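Local coordinates for protein acetylene hydratase Ahy (Pelobacter acetylenicus, PDB 2E7Z) that catalyses the hydration of acetylene to acetaldehyde, using a tungsten bis-molybdopterin guanine dinucleotide cofactor and a [4Fe-4S] cluster, at residues P35-P38 against P39-C43; E341-P344 against E345-K349. All coordinates share one frame; numbering follows the deposited sequence.

Interaction 1 of 2, residues P35-P38 against P39-C43; sequences PTTP and PNSIC. With SF4 (iron/sulfur cluster), chain D.
Ser41 folds back onto Thr37 and Pro38, and its short side chain meets both. CB comes first: it lies 3.5 Å from Thr37 CG2, a methyl placed anti to its own backbone N. One bond further, OG stands 2.7 Å from Pro38 O and skirts the proline ring, 3.7 Å from Pro38 CD. With chi1 at -60°, OG sits beside the backbone N of Ser41 and faces back along the chain. Its single proton has a choice, because Asn181 OD1 of helix 177-189 also lies within reach. Between the two segments the chain makes a beta turn close to type II, with Pro39 and Asn40 at its corners and Asn40 in the left-handed region (phi 61°). A water bridges the turn, donating to Pro38 O at 2.7 Å and accepting from Ser41 N at 2.8 Å. Beyond the turn, Cys43 SG binds FE1 of the cluster at 2.3 Å, completing the set begun by Cys6, Cys9 and Cys13, while Cys43 itself is the N-cap residue of helix 44-47. Before the turn, Thr37 packs against Cys13, and its OG1 is hydrogen-bonded to Val14 N.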
loop_
_atom_site.group_PDB
_atom_site.type_symbol
_atom_site.label_atom_id
_atom_site.label_comp_id
_atom_site.label_asym_id
_atom_site.label_seq_id
_atom_site.Cartn_x
_atom_site.Cartn_y
_atom_site.Cartn_z
ATOM N N PRO A 35 21.767 -8.553 8.407
ATOM C CA PRO A 35 21.519 -7.443 9.343
ATOM C C PRO A 35 20.052 -7.131 9.621
ATOM O O PRO A 35 19.746 -6.594 10.687
ATOM C CB PRO A 35 22.189 -6.245 8.664
ATOM C CG PRO A 35 23.225 -6.850 7.790
ATOM C CD PRO A 35 22.607 -8.119 7.275
ATOM N N THR A 36 19.161 -7.438 8.677
ATOM C CA THR A 36 17.744 -7.072 8.843
ATOM C C THR A 36 16.790 -8.242 8.734
ATOM O O THR A 36 15.770 -8.257 9.421
ATOM C CB THR A 36 17.266 -5.975 7.859
ATOM O OG1 THR A 36 17.095 -6.541 6.554
ATOM C CG2 THR A 36 18.231 -4.768 7.809
ATOM N N THR A 37 17.103 -9.216 7.881
ATOM C CA THR A 37 16.226 -10.366 7.663
ATOM C C THR A 37 16.647 -11.515 8.585
ATOM O O THR A 37 17.734 -12.065 8.434
ATOM C CB THR A 37 16.282 -10.827 6.190
ATOM O OG1 THR A 37 15.880 -9.736 5.342
ATOM C CG2 THR A 37 15.367 -12.013 5.958
ATOM N N PRO A 38 15.781 -11.883 9.544
ATOM C CA PRO A 38 16.125 -12.979 10.469
ATOM C C PRO A 38 16.207 -14.334 9.770
ATOM O O PRO A 38 15.700 -14.481 8.659
ATOM C CB PRO A 38 14.968 -12.991 11.479
ATOM C CG PRO A 38 14.084 -11.867 11.133
ATOM C CD PRO A 38 14.439 -11.330 9.790
ATOM N N PRO A 39 16.847 -15.341 10.414
ATOM C CA PRO A 39 16.969 -16.654 9.773
ATOM C C PRO A 39 15.610 -17.289 9.474
ATOM O O PRO A 39 14.612 -16.936 10.108
ATOM C CB PRO A 39 17.683 -17.494 10.836
ATOM C CG PRO A 39 18.383 -16.507 11.694
ATOM C CD PRO A 39 17.509 -15.304 11.731
ATOM N N ASN A 40 15.588 -18.210 8.512
ATOM C CA ASN A 40 14.365 -18.938 8.141
ATOM C C ASN A 40 13.263 -18.021 7.629
ATOM O O ASN A 40 12.066 -18.315 7.788
ATOM C CB ASN A 40 13.876 -19.781 9.328
ATOM C CG ASN A 40 15.016 -20.512 10.002
ATOM O OD1 ASN A 40 15.269 -20.346 11.203
ATOM N ND2 ASN A 40 15.744 -21.293 9.218
ATOM N N SER A 41 13.669 -16.917 7.006
ATOM C CA SER A 41 12.702 -15.990 6.417
ATOM C C SER A 41 12.588 -16.178 4.896
ATOM O O SER A 41 13.195 -15.443 4.107
ATOM C CB SER A 41 13.032 -14.544 6.796
ATOM O OG SER A 41 13.020 -14.336 8.213
ATOM N N ILE A 42 11.827 -17.192 4.499
ATOM C CA ILE A 42 11.399 -17.357 3.115
ATOM C C ILE A 42 10.051 -18.063 3.104
ATOM O O ILE A 42 9.792 -18.903 3.976
ATOM C CB ILE A 42 12.438 -18.107 2.250
ATOM C CG1 ILE A 42 12.139 -17.850 0.769
ATOM C CG2 ILE A 42 12.463 -19.616 2.585
ATOM C CD1 ILE A 42 13.200 -18.305 -0.203
ATOM N N CYS A 43 9.191 -17.725 2.146
ATOM C CA CYS A 43 7.853 -18.329 2.070
ATOM C C CYS A 43 7.646 -19.010 0.726
ATOM O O CYS A 43 8.515 -18.948 -0.140
ATOM C CB CYS A 43 6.776 -17.262 2.300
ATOM S SG CYS A 43 6.540 -16.194 0.850
HETATM FE FE1 SF4 D . 7.778 -14.279 1.179
HETATM FE FE2 SF4 D . 9.371 -12.816 -0.418
HETATM FE FE3 SF4 D . 9.421 -12.440 2.263
HETATM FE FE4 SF4 D . 7.311 -11.623 0.827
HETATM S S1 SF4 D . 9.397 -10.784 0.647
HETATM S S2 SF4 D . 7.241 -12.762 2.852
HETATM S S3 SF4 D . 7.188 -13.248 -0.816
HETATM S S4 SF4 D . 10.038 -14.373 1.156
HETATM O O HOH W 1 16.292 -15.974 6.440
#

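Interaction 2 of 2, residues E341-P344 against E345-K349; sequences EALP and EEKKK
Leu343 puts one methyl against each of two lysines from the first turn of the following helix. It meets Lys347 at about a right angle, CD1 resting 3.6 Å from Lys347 CB, and runs slantwise to Lys348, whose CG lies 3.7 Å from Leu343 CD2. Pro344 lies side by side with Lys347, both pointing the same way, with Pro344 CD 4.1 Å from Lys347 CG. It is also the N-cap of helix 345-350: its carbonyl accepts a hydrogen bond from Lys348 N at 3.0 Å, nearly straight at 164°, and a weak second one from Lys347 N. Lys348 runs extended until chi4 (86°) turns NZ onto Leu343 O, 2.8 Å away and in the carbonyl plane. The same buried ammonium also bonds to His340 O and makes a cation-pi contact with Tyr362. A methionine in place of Lys348 would probably leave the carbonyls of Leu343 and His340 without their shared donor and the bend before the helix less firmly held. Lys347 heads elsewhere, to a salt bridge with Glu101. One helical turn apart, Lys349 NZ forms a salt bridge with Glu345 OE2 at 3.0 Å, on the anti side of the carboxylate and 26° out of its plane.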
loop_
_atom_site.group_PDB
_atom_site.type_symbol
_atom_site.label_atom_id
_atom_site.label_comp_id
_atom_site.label_asym_id
_atom_site.label_seq_id
_atom_site.Cartn_x
_atom_site.Cartn_y
_atom_site.Cartn_z
ATOM N N GLU A 341 9.885 20.303 -8.174
ATOM C CA GLU A 341 9.861 21.757 -8.309
ATOM C C GLU A 341 9.661 22.178 -9.756
ATOM O O GLU A 341 9.065 23.243 -9.987
ATOM C CB GLU A 341 11.056 22.447 -7.648
ATOM C CG GLU A 341 10.930 23.959 -7.640
ATOM C CD GLU A 341 9.891 24.470 -6.660
ATOM O OE1 GLU A 341 10.061 24.241 -5.453
ATOM O OE2 GLU A 341 8.933 25.152 -7.090
ATOM N N ALA A 342 10.069 21.353 -10.715
ATOM C CA ALA A 342 9.909 21.652 -12.117
ATOM C C ALA A 342 8.472 21.686 -12.601
ATOM O O ALA A 342 8.203 22.329 -13.608
ATOM C CB ALA A 342 10.711 20.703 -12.979
ATOM N N LEU A 343 7.573 20.959 -11.936
ATOM C CA LEU A 343 6.174 20.962 -12.358
ATOM C C LEU A 343 5.543 22.313 -12.001
ATOM O O LEU A 343 5.546 22.707 -10.830
ATOM C CB LEU A 343 5.407 19.882 -11.643
ATOM C CG LEU A 343 3.941 19.676 -12.019
ATOM C CD1 LEU A 343 3.809 19.244 -13.472
ATOM C CD2 LEU A 343 3.336 18.651 -11.104
ATOM N N PRO A 344 5.035 23.057 -13.007
ATOM C CA PRO A 344 4.491 24.387 -12.691
ATOM C C PRO A 344 3.353 24.360 -11.686
ATOM O O PRO A 344 2.563 23.407 -11.677
ATOM C CB PRO A 344 3.968 24.864 -14.060
ATOM C CG PRO A 344 4.843 24.193 -15.040
ATOM C CD PRO A 344 4.985 22.791 -14.455
ATOM N N GLU A 345 3.229 25.434 -10.899
ATOM C CA GLU A 345 2.203 25.502 -9.863
ATOM C C GLU A 345 0.817 25.296 -10.475
ATOM O O GLU A 345 -0.027 24.590 -9.914
ATOM C CB GLU A 345 2.276 26.858 -9.108
ATOM C CG GLU A 345 1.876 28.060 -9.924
ATOM C CD GLU A 345 1.626 29.323 -9.078
ATOM O OE1 GLU A 345 2.525 29.745 -8.312
ATOM O OE2 GLU A 345 0.518 29.902 -9.193
ATOM N N GLU A 346 0.598 25.862 -11.653
ATOM C CA GLU A 346 -0.681 25.704 -12.347
ATOM C C GLU A 346 -1.027 24.238 -12.568
ATOM O O GLU A 346 -2.183 23.843 -12.386
ATOM C CB GLU A 346 -0.695 26.517 -13.652
ATOM C CG GLU A 346 -0.625 28.034 -13.444
ATOM C CD GLU A 346 0.795 28.641 -13.485
ATOM O OE1 GLU A 346 1.831 27.958 -13.218
ATOM O OE2 GLU A 346 0.850 29.854 -13.768
ATOM N N LYS A 347 -0.026 23.445 -12.956
ATOM C CA LYS A 347 -0.238 21.999 -13.144
ATOM C C LYS A 347 -0.416 21.255 -11.796
ATOM O O LYS A 347 -1.254 20.351 -11.676
ATOM C CB LYS A 347 0.918 21.407 -13.947
ATOM C CG LYS A 347 1.055 21.942 -15.372
ATOM C CD LYS A 347 -0.246 21.835 -16.176
ATOM C CE LYS A 347 -0.052 22.297 -17.618
ATOM N NZ LYS A 347 -1.313 22.352 -18.404
ATOM N N LYS A 348 0.353 21.649 -10.776
ATOM C CA LYS A 348 0.138 21.070 -9.441
ATOM C C LYS A 348 -1.305 21.263 -9.002
ATOM O O LYS A 348 -1.942 20.344 -8.471
ATOM C CB LYS A 348 1.110 21.646 -8.402
ATOM C CG LYS A 348 2.575 21.315 -8.652
ATOM C CD LYS A 348 3.379 21.570 -7.414
ATOM C CE LYS A 348 4.807 21.086 -7.505
ATOM N NZ LYS A 348 5.671 22.116 -8.140
ATOM N N LYS A 349 -1.810 22.487 -9.189
ATOM C CA LYS A 349 -3.174 22.800 -8.780
ATOM C C LYS A 349 -4.247 21.957 -9.471
ATOM O O LYS A 349 -5.317 21.734 -8.893
ATOM C CB LYS A 349 -3.438 24.324 -8.947
ATOM C CG LYS A 349 -2.694 25.199 -7.955
ATOM C CD LYS A 349 -2.902 26.702 -8.260
ATOM C CE LYS A 349 -1.792 27.247 -9.161
ATOM N NZ LYS A 349 -2.068 28.593 -9.744
#

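Overall arrangement
Interaction 1 comes early in the chain and interaction 2 some three hundred residues later, with no contact between them: their centres are 43 Å apart, their nearest atoms about 31 Å, and they lie on opposite sides of the centre of this monomer. They share no helix or strand. Residues 35-43 form the last part of the loop between strand 25-29 and helix 44-47, ending at the iron-sulfur cluster, with helix 177-189 alongside. Residues 341-349 lead from the loop after helix 334-337 into helix 345-350, away from the tungsten cofactor and the iron-sulfur cluster. Both are local turns into a helix, but only the first delivers a cofactor ligand at the N-cap.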